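Local structure of FAD-dependent oxidoreductase (Actinomadura kijaniata, 3M9V) at residues V26-L31 with L88-R93; P36-T41 with T53-A58; G63-T68 with L100-Q105; A71-L76 with L126-L131; A94-A99 with L264-G269. The protein is a flavin-dependent oxidoreductase of the acyl-CoA dehydrogenase family that takes part in D-kijanose biosynthesis, probably acting on a dTDP-linked sugar. All blocks are in the same frame, centred on the assembly; numbering follows the deposited sequence.

Four of the contacts lie within the helical N-terminal part of the chain, and contact 5 joins it to the C-terminal helices. Contacts 1, 3 and 5 lie at its heart, their centres 10 to 13 Å apart; contacts 3 and 5 share helix 96-118, and contact 1 touches both through Leu88. Contact 2 lies at one end, where Phe56 reaches Ala101 and Met65 of contact 3 and Ile38 reaches Asp95 of contact 5. Contact 4 is at the other end, its centre about 25 Å from that of contact 2, and its Leu131 side chain is about 10 Å from the bound dTDP. The Thr68 side chain of contact 3 is about 11 Å from the same ligand.

Contact 1 (V26-L31 with L88-R93); sequences VLLDRL and LLAVAR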
# COMPACT_ATOMS: atom_id res chain seq x y z
N VAL A 26 -33.54 20.14 -4.08
CA VAL A 26 -33.67 21.60 -4.04
C VAL A 26 -32.41 22.27 -3.49
O VAL A 26 -31.85 23.18 -4.10
CB VAL A 26 -34.93 22.01 -3.21
CG1 VAL A 26 -34.98 23.52 -3.03
CG2 VAL A 26 -36.22 21.45 -3.87
N LEU A 27 -31.94 21.80 -2.34
CA LEU A 27 -30.65 22.22 -1.79
C LEU A 27 -29.52 22.24 -2.82
O LEU A 27 -28.82 23.24 -3.01
CB LEU A 27 -30.28 21.34 -0.59
CG LEU A 27 -28.87 21.71 -0.08
CD1 LEU A 27 -28.90 23.18 0.33
CD2 LEU A 27 -28.44 20.84 1.13
N LEU A 28 -29.31 21.11 -3.50
CA LEU A 28 -28.26 21.07 -4.51
C LEU A 28 -28.53 22.00 -5.70
O LEU A 28 -27.61 22.63 -6.23
CB LEU A 28 -28.09 19.61 -4.97
CG LEU A 28 -26.92 19.18 -5.85
CD1 LEU A 28 -25.61 19.44 -5.13
CD2 LEU A 28 -26.98 17.70 -6.24
N ASP A 29 -29.78 22.09 -6.14
CA ASP A 29 -30.06 23.03 -7.23
C ASP A 29 -29.75 24.46 -6.82
O ASP A 29 -29.13 25.21 -7.58
CB ASP A 29 -31.53 22.96 -7.68
CG ASP A 29 -31.83 21.75 -8.55
OD1 ASP A 29 -30.88 21.06 -9.00
OD2 ASP A 29 -33.02 21.45 -8.79
N ARG A 30 -30.11 24.85 -5.60
CA ARG A 30 -29.98 26.24 -5.15
C ARG A 30 -28.51 26.57 -4.95
O ARG A 30 -28.08 27.69 -5.20
CB ARG A 30 -30.74 26.46 -3.84
CG ARG A 30 -32.25 26.52 -4.03
CD ARG A 30 -32.81 27.88 -3.64
NE ARG A 30 -33.75 27.78 -2.52
CZ ARG A 30 -35.02 27.39 -2.65
NH1 ARG A 30 -35.80 27.34 -1.59
NH2 ARG A 30 -35.52 27.07 -3.84
N LEU A 31 -27.74 25.59 -4.48
CA LEU A 31 -26.30 25.80 -4.30
C LEU A 31 -25.60 26.08 -5.62
O LEU A 31 -24.58 26.78 -5.61
CB LEU A 31 -25.60 24.60 -3.64
CG LEU A 31 -25.69 24.54 -2.11
CD1 LEU A 31 -25.23 23.16 -1.65
CD2 LEU A 31 -24.97 25.66 -1.35
N LEU A 88 -22.33 18.99 0.45
CA LEU A 88 -20.95 19.34 0.83
C LEU A 88 -19.93 18.91 -0.22
O LEU A 88 -18.93 19.59 -0.47
CB LEU A 88 -20.58 18.72 2.19
CG LEU A 88 -21.47 19.23 3.33
CD1 LEU A 88 -21.11 18.59 4.68
CD2 LEU A 88 -21.28 20.73 3.45
N LEU A 89 -20.12 17.73 -0.78
CA LEU A 89 -19.25 17.25 -1.85
C LEU A 89 -19.25 18.26 -3.02
O LEU A 89 -18.19 18.69 -3.50
CB LEU A 89 -19.78 15.86 -2.26
CG LEU A 89 -18.91 14.99 -3.17
CD1 LEU A 89 -19.52 13.57 -3.30
CD2 LEU A 89 -18.81 15.61 -4.58
N ALA A 90 -20.43 18.68 -3.47
CA ALA A 90 -20.47 19.66 -4.58
C ALA A 90 -19.77 20.97 -4.20
O ALA A 90 -18.99 21.53 -4.98
CB ALA A 90 -21.96 19.94 -5.02
N VAL A 91 -19.98 21.44 -2.96
CA VAL A 91 -19.28 22.65 -2.54
C VAL A 91 -17.76 22.44 -2.47
O VAL A 91 -16.98 23.30 -2.89
CB VAL A 91 -19.85 23.26 -1.23
CG1 VAL A 91 -19.04 24.47 -0.73
CG2 VAL A 91 -21.31 23.69 -1.42
N ALA A 92 -17.34 21.31 -1.92
CA ALA A 92 -15.91 21.02 -1.78
C ALA A 92 -15.18 20.92 -3.12
O ALA A 92 -14.00 21.27 -3.19
CB ALA A 92 -15.70 19.77 -0.94
N ARG A 93 -15.85 20.47 -4.18
CA ARG A 93 -15.17 20.45 -5.47
C ARG A 93 -14.84 21.87 -5.87
O ARG A 93 -13.89 22.06 -6.60
CB ARG A 93 -16.04 19.90 -6.60
CG ARG A 93 -16.29 18.46 -6.38
CD ARG A 93 -17.36 17.94 -7.30
NE ARG A 93 -16.94 18.18 -8.67
CZ ARG A 93 -17.43 17.49 -9.69
NH1 ARG A 93 -18.32 16.53 -9.48
NH2 ARG A 93 -17.01 17.77 -10.91
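Leu28 comes nearest Ala90, and Leu31 nearest Val91, with 7.9 Å between CA atoms in each pair, a spacing that lets short and branched side chains meet between the backbones of helices 22-32 and 81-94. This is helix-to-helix packing within the helical bundle that begins the acyl-CoA dehydrogenase fold, and it is wholly apolar. The two residues from helix 22-32 stand one turn apart, and the two from helix 81-94 are consecutive. Leu28 swings CG anti to its backbone N (chi1 -170°), which carries CD1 forward until it lies 3.7 Å from Ala90 CB. Alanine suits this place because its CB points toward the other helix and is short enough for the leucine to reach across to it. Deeper in, Leu31 and Val91 are both buried. Both residues have further neighbours: Leu31 also touches Ala87 further along helix 81-94, while Val91 leans on Thr98 and Ala99 of helix 96-118 and so links three helices. The side chains of Leu31 and Val91 cross at about a right angle, and Val91 CG2 sits against both leucine methyls, 4.0 Å from Leu31 CD1 and 4.2 Å from Leu31 CD2.

Contact 2 (P36-T41 with T53-A58); sequences PRIRST and TDTFDA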
# COMPACT_ATOMS: atom_id res chain seq x y z
N PRO A 36 -19.99 29.22 -8.84
CA PRO A 36 -19.00 30.03 -9.57
C PRO A 36 -18.27 31.06 -8.71
O PRO A 36 -17.09 31.28 -8.91
CB PRO A 36 -19.82 30.73 -10.67
CG PRO A 36 -21.09 29.86 -10.81
CD PRO A 36 -21.34 29.30 -9.43
N ARG A 37 -18.91 31.71 -7.75
CA ARG A 37 -18.16 32.62 -6.88
C ARG A 37 -17.18 31.86 -5.96
O ARG A 37 -16.04 32.27 -5.73
CB ARG A 37 -19.07 33.47 -6.00
CG ARG A 37 -18.32 34.41 -5.02
CD ARG A 37 -19.21 34.94 -3.89
NE ARG A 37 -20.12 35.94 -4.43
CZ ARG A 37 -19.87 37.24 -4.57
NH1 ARG A 37 -20.78 38.02 -5.15
NH2 ARG A 37 -18.73 37.79 -4.15
N ILE A 38 -17.66 30.74 -5.44
CA ILE A 38 -16.84 29.90 -4.56
C ILE A 38 -15.55 29.45 -5.24
O ILE A 38 -14.46 29.62 -4.69
CB ILE A 38 -17.67 28.73 -3.99
CG1 ILE A 38 -18.74 29.33 -3.08
CG2 ILE A 38 -16.74 27.71 -3.31
CD1 ILE A 38 -19.85 28.35 -2.64
N ARG A 39 -15.66 28.96 -6.47
CA ARG A 39 -14.47 28.55 -7.20
C ARG A 39 -13.57 29.73 -7.53
O ARG A 39 -12.34 29.64 -7.53
CB ARG A 39 -14.90 27.90 -8.52
CG ARG A 39 -13.91 26.90 -9.06
CD ARG A 39 -14.58 25.98 -10.06
NE ARG A 39 -15.34 26.73 -11.06
CZ ARG A 39 -16.67 26.80 -11.09
NH1 ARG A 39 -17.27 27.52 -12.04
NH2 ARG A 39 -17.39 26.15 -10.19
N SER A 40 -14.18 30.87 -7.81
CA SER A 40 -13.44 32.01 -8.34
C SER A 40 -12.55 32.61 -7.27
O SER A 40 -11.44 33.03 -7.55
CB SER A 40 -14.41 33.10 -8.83
OG SER A 40 -14.94 32.72 -10.08
N THR A 41 -13.06 32.68 -6.03
CA THR A 41 -12.26 33.36 -5.01
C THR A 41 -11.39 32.42 -4.17
O THR A 41 -10.68 32.89 -3.27
CB THR A 41 -13.12 34.24 -4.06
OG1 THR A 41 -14.06 33.38 -3.41
CG2 THR A 41 -13.92 35.29 -4.86
N THR A 53 -16.12 35.97 3.61
CA THR A 53 -17.32 36.47 4.26
C THR A 53 -18.42 36.72 3.24
O THR A 53 -19.60 36.54 3.54
CB THR A 53 -17.07 37.78 5.03
OG1 THR A 53 -16.45 38.71 4.13
CG2 THR A 53 -16.17 37.54 6.24
N ASP A 54 -18.05 37.08 2.02
CA ASP A 54 -19.06 37.37 1.00
C ASP A 54 -19.82 36.14 0.50
O ASP A 54 -21.00 36.20 0.10
CB ASP A 54 -18.44 38.04 -0.25
CG ASP A 54 -17.14 37.38 -0.69
OD1 ASP A 54 -16.88 37.15 -1.90
OD2 ASP A 54 -16.34 37.06 0.22
N THR A 55 -19.14 34.99 0.49
CA THR A 55 -19.87 33.79 0.10
C THR A 55 -20.95 33.53 1.15
O THR A 55 -22.08 33.14 0.82
CB THR A 55 -18.90 32.59 0.11
OG1 THR A 55 -18.00 32.79 -0.98
CG2 THR A 55 -19.68 31.29 -0.02
N PHE A 56 -20.57 33.69 2.41
CA PHE A 56 -21.53 33.40 3.48
C PHE A 56 -22.63 34.44 3.56
O PHE A 56 -23.79 34.09 3.82
CB PHE A 56 -20.84 33.15 4.83
CG PHE A 56 -20.30 31.75 4.87
CD1 PHE A 56 -21.06 30.71 5.42
CD2 PHE A 56 -19.09 31.46 4.25
CE1 PHE A 56 -20.59 29.39 5.36
CE2 PHE A 56 -18.62 30.14 4.19
CZ PHE A 56 -19.37 29.11 4.75
N ASP A 57 -22.30 35.69 3.25
CA ASP A 57 -23.41 36.65 3.14
C ASP A 57 -24.41 36.19 2.08
O ASP A 57 -25.62 36.22 2.32
CB ASP A 57 -22.96 38.09 2.87
CG ASP A 57 -22.29 38.72 4.08
OD1 ASP A 57 -22.49 38.29 5.23
OD2 ASP A 57 -21.50 39.66 3.86
N ALA A 58 -23.95 35.76 0.91
CA ALA A 58 -24.91 35.29 -0.10
C ALA A 58 -25.73 34.06 0.32
O ALA A 58 -26.91 33.95 -0.01
CB ALA A 58 -24.20 35.04 -1.44
O HOH W 1 -15.99 34.57 -1.92
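Arg37 bends its chain at chi3 (-73°) while Asp54 turns CG in between its own backbone N and carbonyl carbon (chi1 44°), and these two rotations bring guanidinium and carboxylate together across helices 35-48 and 53-61. Arg37 NH2 gives a hydrogen bond of 3.0 Å to Asp54 OD1, part of a salt bridge. The bond is bent: the oxygen is met on its anti lone pair, it stands somewhat out of the guanidinium plane, and the two flat groups are nearly perpendicular, so a single nitrogen does the gripping. Asp54 OD1 is also reached by a water, which donates to it at 2.7 Å. That water is held by two hydroxyls as well, Thr41 OG1 at 2.7 Å and Thr55 OG1 at 2.8 Å, and thus bridges both helices. A leucine in place of Asp54 is likely to strand the Arg37 guanidinium without this counter-charge and to cost the water one of its three partners. Beside these polar groups, Thr55 CG2 packs 3.8 Å from Ile38 CG1, the two side chains crossing at about a right angle. Threonine serves both kinds of contact at once, hydroxyl to the water and methyl to the isoleucine. The segment axes run almost antiparallel, at 174° and 10.3 Å apart, as in a helical hairpin. Ile38 and Thr55 both rest on Thr98 of helix 96-118, which underlies the pair, and Phe56 packs alongside them on Thr98 and Ala101 of the same helix.

Contact 3 (G63-T68 with L100-Q105); sequences GLMGAT and LALHMQ
Gln105 NE2 is gripped by two carbonyls, Met65 O across this contact and Ala139 O outside it. The bond to Met65 O is 3.0 Å long and nearly straight (170°); the acceptor lies in the amide plane of Gln105, whereas the donor is tilted from the plane of the Met65 carbonyl. The other end of the amide is used too: Gln105 OE1 accepts from Val141 N. A buried glutamine suits this place because one flat group can serve both the start of strand 141-147 and the loop 63-68, which leaves helix 53-61 through a Schellman motif at Gly63. Its rotation is further limited by Met65, whose chain folds back at chi2 and chi3 and sets CE over one face of the amide, 3.3 Å from Gln105 CD. Met65 SD meanwhile packs 3.9 Å from Leu102 CD1. A leucine in place of Gln105 would probably rob Met65 O, Ala139 O and Val141 N of a shared partner in a buried setting. The Leu102 side chain is about 9 Å from that of Ser173, an FMN-binding residue. The whole is a junction of the helical N-terminal domain with the beta domain, consistent with the acyl-CoA dehydrogenase fold.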
# COMPACT_ATOMS: atom_id res chain seq x y z
N GLY A 63 -31.19 32.05 2.06
CA GLY A 63 -31.77 31.00 2.90
C GLY A 63 -31.09 29.63 2.99
O GLY A 63 -31.55 28.76 3.73
N LEU A 64 -29.97 29.43 2.31
CA LEU A 64 -29.33 28.11 2.38
C LEU A 64 -28.72 27.80 3.74
O LEU A 64 -28.42 26.65 4.05
CB LEU A 64 -28.31 27.94 1.24
CG LEU A 64 -28.96 28.26 -0.11
CD1 LEU A 64 -27.96 28.29 -1.25
CD2 LEU A 64 -30.14 27.34 -0.47
N MET A 65 -28.53 28.83 4.56
CA MET A 65 -28.06 28.64 5.93
C MET A 65 -29.14 28.04 6.83
O MET A 65 -28.88 27.61 7.96
CB MET A 65 -27.43 29.93 6.47
CG MET A 65 -26.13 30.33 5.77
SD MET A 65 -24.67 29.29 6.11
CE MET A 65 -24.19 29.72 7.78
N GLY A 66 -30.34 27.95 6.29
CA GLY A 66 -31.46 27.25 6.93
C GLY A 66 -31.87 25.96 6.25
O GLY A 66 -32.98 25.46 6.44
N ALA A 67 -30.97 25.38 5.45
CA ALA A 67 -31.37 24.23 4.63
C ALA A 67 -31.81 23.06 5.49
O ALA A 67 -32.69 22.28 5.08
CB ALA A 67 -30.22 23.76 3.67
N THR A 68 -31.17 22.87 6.63
CA THR A 68 -31.47 21.72 7.48
C THR A 68 -32.40 22.07 8.67
O THR A 68 -32.57 21.30 9.63
CB THR A 68 -30.18 21.04 8.01
OG1 THR A 68 -29.35 22.03 8.62
CG2 THR A 68 -29.38 20.40 6.85
N LEU A 100 -16.19 23.00 4.60
CA LEU A 100 -15.92 22.54 5.95
C LEU A 100 -16.67 23.50 6.89
O LEU A 100 -17.33 23.06 7.84
CB LEU A 100 -14.42 22.62 6.24
CG LEU A 100 -14.04 22.34 7.71
CD1 LEU A 100 -14.51 20.95 8.04
CD2 LEU A 100 -12.54 22.43 8.01
N ALA A 101 -16.58 24.80 6.61
CA ALA A 101 -17.35 25.76 7.38
C ALA A 101 -18.85 25.55 7.21
O ALA A 101 -19.54 25.54 8.22
CB ALA A 101 -17.00 27.21 7.04
N LEU A 102 -19.36 25.43 5.98
CA LEU A 102 -20.77 25.12 5.81
C LEU A 102 -21.30 23.89 6.55
O LEU A 102 -22.42 23.90 7.04
CB LEU A 102 -21.12 25.00 4.32
CG LEU A 102 -22.59 24.80 3.97
CD1 LEU A 102 -23.32 26.07 4.44
CD2 LEU A 102 -22.71 24.69 2.44
N HIS A 103 -20.52 22.80 6.58
CA HIS A 103 -20.90 21.62 7.34
C HIS A 103 -21.27 21.98 8.79
O HIS A 103 -22.21 21.39 9.33
CB HIS A 103 -19.76 20.59 7.40
CG HIS A 103 -19.97 19.52 8.42
ND1 HIS A 103 -19.44 19.58 9.70
CD2 HIS A 103 -20.70 18.38 8.37
CE1 HIS A 103 -19.81 18.51 10.38
NE2 HIS A 103 -20.58 17.77 9.60
N MET A 104 -20.57 22.91 9.43
CA MET A 104 -20.84 23.21 10.86
C MET A 104 -22.26 23.78 10.97
O MET A 104 -23.04 23.43 11.86
CB MET A 104 -19.87 24.29 11.39
CG MET A 104 -18.37 23.91 11.43
SD MET A 104 -18.03 22.27 12.12
CE MET A 104 -18.43 22.63 13.82
N GLN A 105 -22.64 24.64 10.02
CA GLN A 105 -24.01 25.16 10.05
C GLN A 105 -25.06 24.09 9.77
O GLN A 105 -26.07 24.00 10.48
CB GLN A 105 -24.20 26.25 9.00
CG GLN A 105 -25.63 26.82 9.01
CD GLN A 105 -25.77 27.96 10.04
OE1 GLN A 105 -24.87 28.21 10.84
NE2 GLN A 105 -26.91 28.65 10.01

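Contact 4 (A71-L76 with L126-L131); sequences AELGGL and LAERIL
Leu73 closes a short 3-10 turn and packs on Leu131 and Glu128 of helix 121-136, a loop-on-helix contact within the helical N-terminal domain of the acyl-CoA dehydrogenase fold. The apolar part rests on the two leucines, whose side chains cross obliquely. Both place CG beside the backbone N (chi1 -59° in Leu73), and CD1 of Leu73 comes over the base of the Leu131 side chain, 4.0 Å from Leu131 CB. Leucine suits both sites: it is long enough to span two backbones whose CA atoms are 7.4 Å apart at the nearest pair. The aliphatic stem of Glu128 joins in, its CG 4.3 Å from Leu73 CD2. Trp116 and Leu112 of helix 96-118 extend this apolar patch, touching Leu73 and Leu131 respectively. The polar part begins with the Glu128 carboxylate, which forms a salt bridge with Arg132. In the backbone, Gly74 N bonds to Ala71 O at 2.8 Å to shape the turn, and glycine is called for there because a CB would jam against the Leu73 carbonyl. The Leu131 side chain is about 7 Å from that of Glu115, which binds dTDP. The tightest touch is methyl on methyl: Leu73 CD1 to Leu131 CD1, 3.9 Å.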
# COMPACT_ATOMS: atom_id res chain seq x y z
N ALA A 71 -38.99 22.02 7.90
CA ALA A 71 -39.95 22.84 7.17
C ALA A 71 -41.01 23.47 8.10
O ALA A 71 -41.43 24.60 7.87
CB ALA A 71 -40.60 22.07 6.02
N GLU A 72 -41.40 22.77 9.16
CA GLU A 72 -42.30 23.35 10.15
C GLU A 72 -41.83 24.75 10.55
O GLU A 72 -42.68 25.57 10.87
CB GLU A 72 -42.37 22.52 11.44
CG GLU A 72 -43.04 21.15 11.35
CD GLU A 72 -42.13 20.00 10.90
OE1 GLU A 72 -42.33 18.89 11.43
OE2 GLU A 72 -41.23 20.17 10.04
N LEU A 73 -40.53 25.03 10.55
CA LEU A 73 -40.05 26.30 11.06
C LEU A 73 -39.68 27.25 9.93
O LEU A 73 -39.12 28.31 10.19
CB LEU A 73 -38.91 26.15 12.06
CG LEU A 73 -39.32 25.31 13.27
CD1 LEU A 73 -38.17 25.15 14.23
CD2 LEU A 73 -40.42 26.02 14.03
N GLY A 74 -40.00 26.85 8.71
CA GLY A 74 -39.69 27.65 7.54
C GLY A 74 -38.41 27.30 6.81
O GLY A 74 -38.03 28.02 5.88
N GLY A 75 -37.74 26.22 7.23
CA GLY A 75 -36.53 25.78 6.54
C GLY A 75 -36.81 24.89 5.34
O GLY A 75 -37.96 24.48 5.12
N LEU A 76 -35.78 24.55 4.56
CA LEU A 76 -35.98 23.60 3.47
C LEU A 76 -36.31 22.21 3.98
O LEU A 76 -36.74 21.39 3.20
CB LEU A 76 -34.74 23.42 2.61
CG LEU A 76 -34.27 24.52 1.67
CD1 LEU A 76 -33.27 23.84 0.74
CD2 LEU A 76 -35.49 25.03 0.91
N LEU A 126 -35.22 27.09 23.25
CA LEU A 126 -33.95 27.66 22.83
C LEU A 126 -33.60 27.20 21.41
O LEU A 126 -33.29 28.02 20.56
CB LEU A 126 -32.87 27.29 23.85
CG LEU A 126 -31.45 27.58 23.38
CD1 LEU A 126 -31.29 29.09 23.25
CD2 LEU A 126 -30.44 27.03 24.38
N ALA A 127 -33.66 25.89 21.17
CA ALA A 127 -33.46 25.31 19.84
C ALA A 127 -34.35 25.99 18.81
O ALA A 127 -33.87 26.36 17.72
CB ALA A 127 -33.78 23.82 19.87
N GLU A 128 -35.63 26.16 19.15
CA GLU A 128 -36.58 26.80 18.24
C GLU A 128 -36.19 28.24 17.87
O GLU A 128 -36.24 28.66 16.70
CB GLU A 128 -38.03 26.79 18.78
CG GLU A 128 -38.99 27.43 17.80
CD GLU A 128 -40.46 27.35 18.14
OE1 GLU A 128 -41.19 28.23 17.66
OE2 GLU A 128 -40.93 26.41 18.83
N ARG A 129 -35.76 28.99 18.88
CA ARG A 129 -35.34 30.35 18.59
C ARG A 129 -34.15 30.36 17.64
O ARG A 129 -34.13 31.08 16.63
CB ARG A 129 -35.02 31.16 19.85
CG ARG A 129 -35.13 32.66 19.54
CD ARG A 129 -35.77 33.52 20.63
NE ARG A 129 -34.99 33.52 21.87
CZ ARG A 129 -35.35 32.90 22.99
NH1 ARG A 129 -34.55 32.96 24.05
NH2 ARG A 129 -36.50 32.23 23.06
N ILE A 130 -33.14 29.54 17.94
CA ILE A 130 -31.98 29.53 17.04
C ILE A 130 -32.30 29.11 15.60
O ILE A 130 -31.80 29.69 14.63
CB ILE A 130 -30.86 28.67 17.65
CG1 ILE A 130 -30.47 29.30 18.98
CG2 ILE A 130 -29.69 28.61 16.68
CD1 ILE A 130 -29.50 28.47 19.81
N LEU A 131 -33.09 28.05 15.47
CA LEU A 131 -33.49 27.48 14.19
C LEU A 131 -34.24 28.49 13.31
O LEU A 131 -33.90 28.63 12.13
CB LEU A 131 -34.30 26.18 14.38
CG LEU A 131 -33.60 24.91 14.90
CD1 LEU A 131 -34.64 23.91 15.43
CD2 LEU A 131 -32.78 24.21 13.79

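Contact 5 (A94-A99 with L264-G269); sequences ADASTA and LGVYVG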
# COMPACT_ATOMS: atom_id res chain seq x y z
N ALA A 94 -15.61 22.85 -5.40
CA ALA A 94 -15.24 24.25 -5.60
C ALA A 94 -14.25 24.81 -4.56
O ALA A 94 -13.29 25.49 -4.95
CB ALA A 94 -16.50 25.08 -5.68
N ASP A 95 -14.45 24.53 -3.27
CA ASP A 95 -13.47 24.97 -2.30
C ASP A 95 -13.77 24.21 -1.01
O ASP A 95 -14.89 24.24 -0.48
CB ASP A 95 -13.60 26.48 -2.01
CG ASP A 95 -12.66 26.93 -0.90
OD1 ASP A 95 -13.03 27.44 0.19
OD2 ASP A 95 -11.45 26.76 -1.16
N ALA A 96 -12.77 23.51 -0.52
CA ALA A 96 -12.98 22.61 0.61
C ALA A 96 -13.15 23.38 1.92
O ALA A 96 -13.90 22.93 2.78
CB ALA A 96 -11.74 21.71 0.72
N SER A 97 -12.42 24.49 2.07
CA SER A 97 -12.61 25.34 3.26
C SER A 97 -14.04 25.82 3.37
O SER A 97 -14.57 25.79 4.47
CB SER A 97 -11.75 26.62 3.26
OG SER A 97 -10.38 26.26 3.37
N THR A 98 -14.64 26.25 2.26
CA THR A 98 -16.03 26.72 2.37
C THR A 98 -16.96 25.59 2.78
O THR A 98 -17.93 25.78 3.52
CB THR A 98 -16.50 27.24 0.99
OG1 THR A 98 -15.67 28.35 0.62
CG2 THR A 98 -17.96 27.66 0.98
N ALA A 99 -16.73 24.40 2.21
CA ALA A 99 -17.54 23.25 2.56
C ALA A 99 -17.39 22.91 4.05
O ALA A 99 -18.37 22.49 4.66
CB ALA A 99 -17.16 22.02 1.69
N LEU A 264 -17.63 13.79 5.77
CA LEU A 264 -16.95 12.86 4.90
C LEU A 264 -17.17 13.30 3.44
O LEU A 264 -16.27 13.07 2.64
CB LEU A 264 -17.45 11.42 5.07
CG LEU A 264 -17.09 10.70 6.39
CD1 LEU A 264 -17.47 9.21 6.50
CD2 LEU A 264 -15.60 10.91 6.77
N GLY A 265 -18.32 13.88 3.12
CA GLY A 265 -18.57 14.42 1.79
C GLY A 265 -17.54 15.44 1.34
O GLY A 265 -17.26 15.58 0.14
N VAL A 266 -16.95 16.16 2.29
CA VAL A 266 -15.94 17.19 1.98
C VAL A 266 -14.73 16.55 1.30
O VAL A 266 -14.28 16.95 0.22
CB VAL A 266 -15.57 18.01 3.23
CG1 VAL A 266 -14.42 18.99 2.88
CG2 VAL A 266 -16.83 18.78 3.73
N TYR A 267 -14.25 15.47 1.90
CA TYR A 267 -12.97 14.84 1.48
C TYR A 267 -13.26 14.04 0.21
O TYR A 267 -12.41 13.98 -0.69
CB TYR A 267 -12.39 14.00 2.63
CG TYR A 267 -12.18 14.95 3.80
CD1 TYR A 267 -11.17 15.92 3.72
CD2 TYR A 267 -12.97 14.91 4.95
CE1 TYR A 267 -10.96 16.84 4.75
CE2 TYR A 267 -12.75 15.84 6.00
CZ TYR A 267 -11.77 16.80 5.87
OH TYR A 267 -11.52 17.75 6.82
N VAL A 268 -14.47 13.49 0.11
CA VAL A 268 -14.86 12.89 -1.15
C VAL A 268 -14.88 13.93 -2.29
O VAL A 268 -14.45 13.63 -3.41
CB VAL A 268 -16.24 12.15 -1.10
CG1 VAL A 268 -16.52 11.52 -2.46
CG2 VAL A 268 -16.30 11.08 0.02
N GLY A 269 -15.39 15.13 -2.04
CA GLY A 269 -15.37 16.16 -3.10
C GLY A 269 -13.99 16.63 -3.51
O GLY A 269 -13.72 16.84 -4.70
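Val266 aims its CB at Ala96 and Ala99 of the opposite helix, and each of its two methyls finds its own partner there. With chi1 at 175°, the branch at CB puts CG1 anti to the backbone N and CG2 beside it, so the pair of methyls straddles the first turn of helix 96-118. CG1 goes to Ala96, where Val266 CG1 lies 4.0 Å from Ala96 O and, less closely, 4.4 Å from Ala96 CB. CG2 goes to Ala99, three residues on in the same turn, where Val266 CG2 meets Ala99 CB at 3.8 Å. Alanines suit these two positions because a bare methyl allows the helices to come close, the CA atoms of Ala99 and Val266 being 6.3 Å apart; the branched valine then fills the breadth between them. All three residues are buried.

The turn that receives Val266 is fixed at its start by Asp95, the N-cap of helix 96-118. Asp95 OD1 takes two bonds from Thr98, one of 2.9 Å from Thr98 N, which approaches from above the carboxylate plane, and one of 2.8 Å from Thr98 OG1 on the anti lone pair. Threonine thus offers both backbone and side-chain donors to one buried oxygen. The Thr98 side chain also packs on Ile38 and Val91, while Ser97 OG bonds to Ala221 N in the loop between strands 208-210 and 225-234. Helix 264-283 belongs to the C-terminal helical domain, so the contact joins the N- and C-terminal helical domains, which pack directly together in the acyl-CoA dehydrogenase fold, with the beta domain between them in sequence.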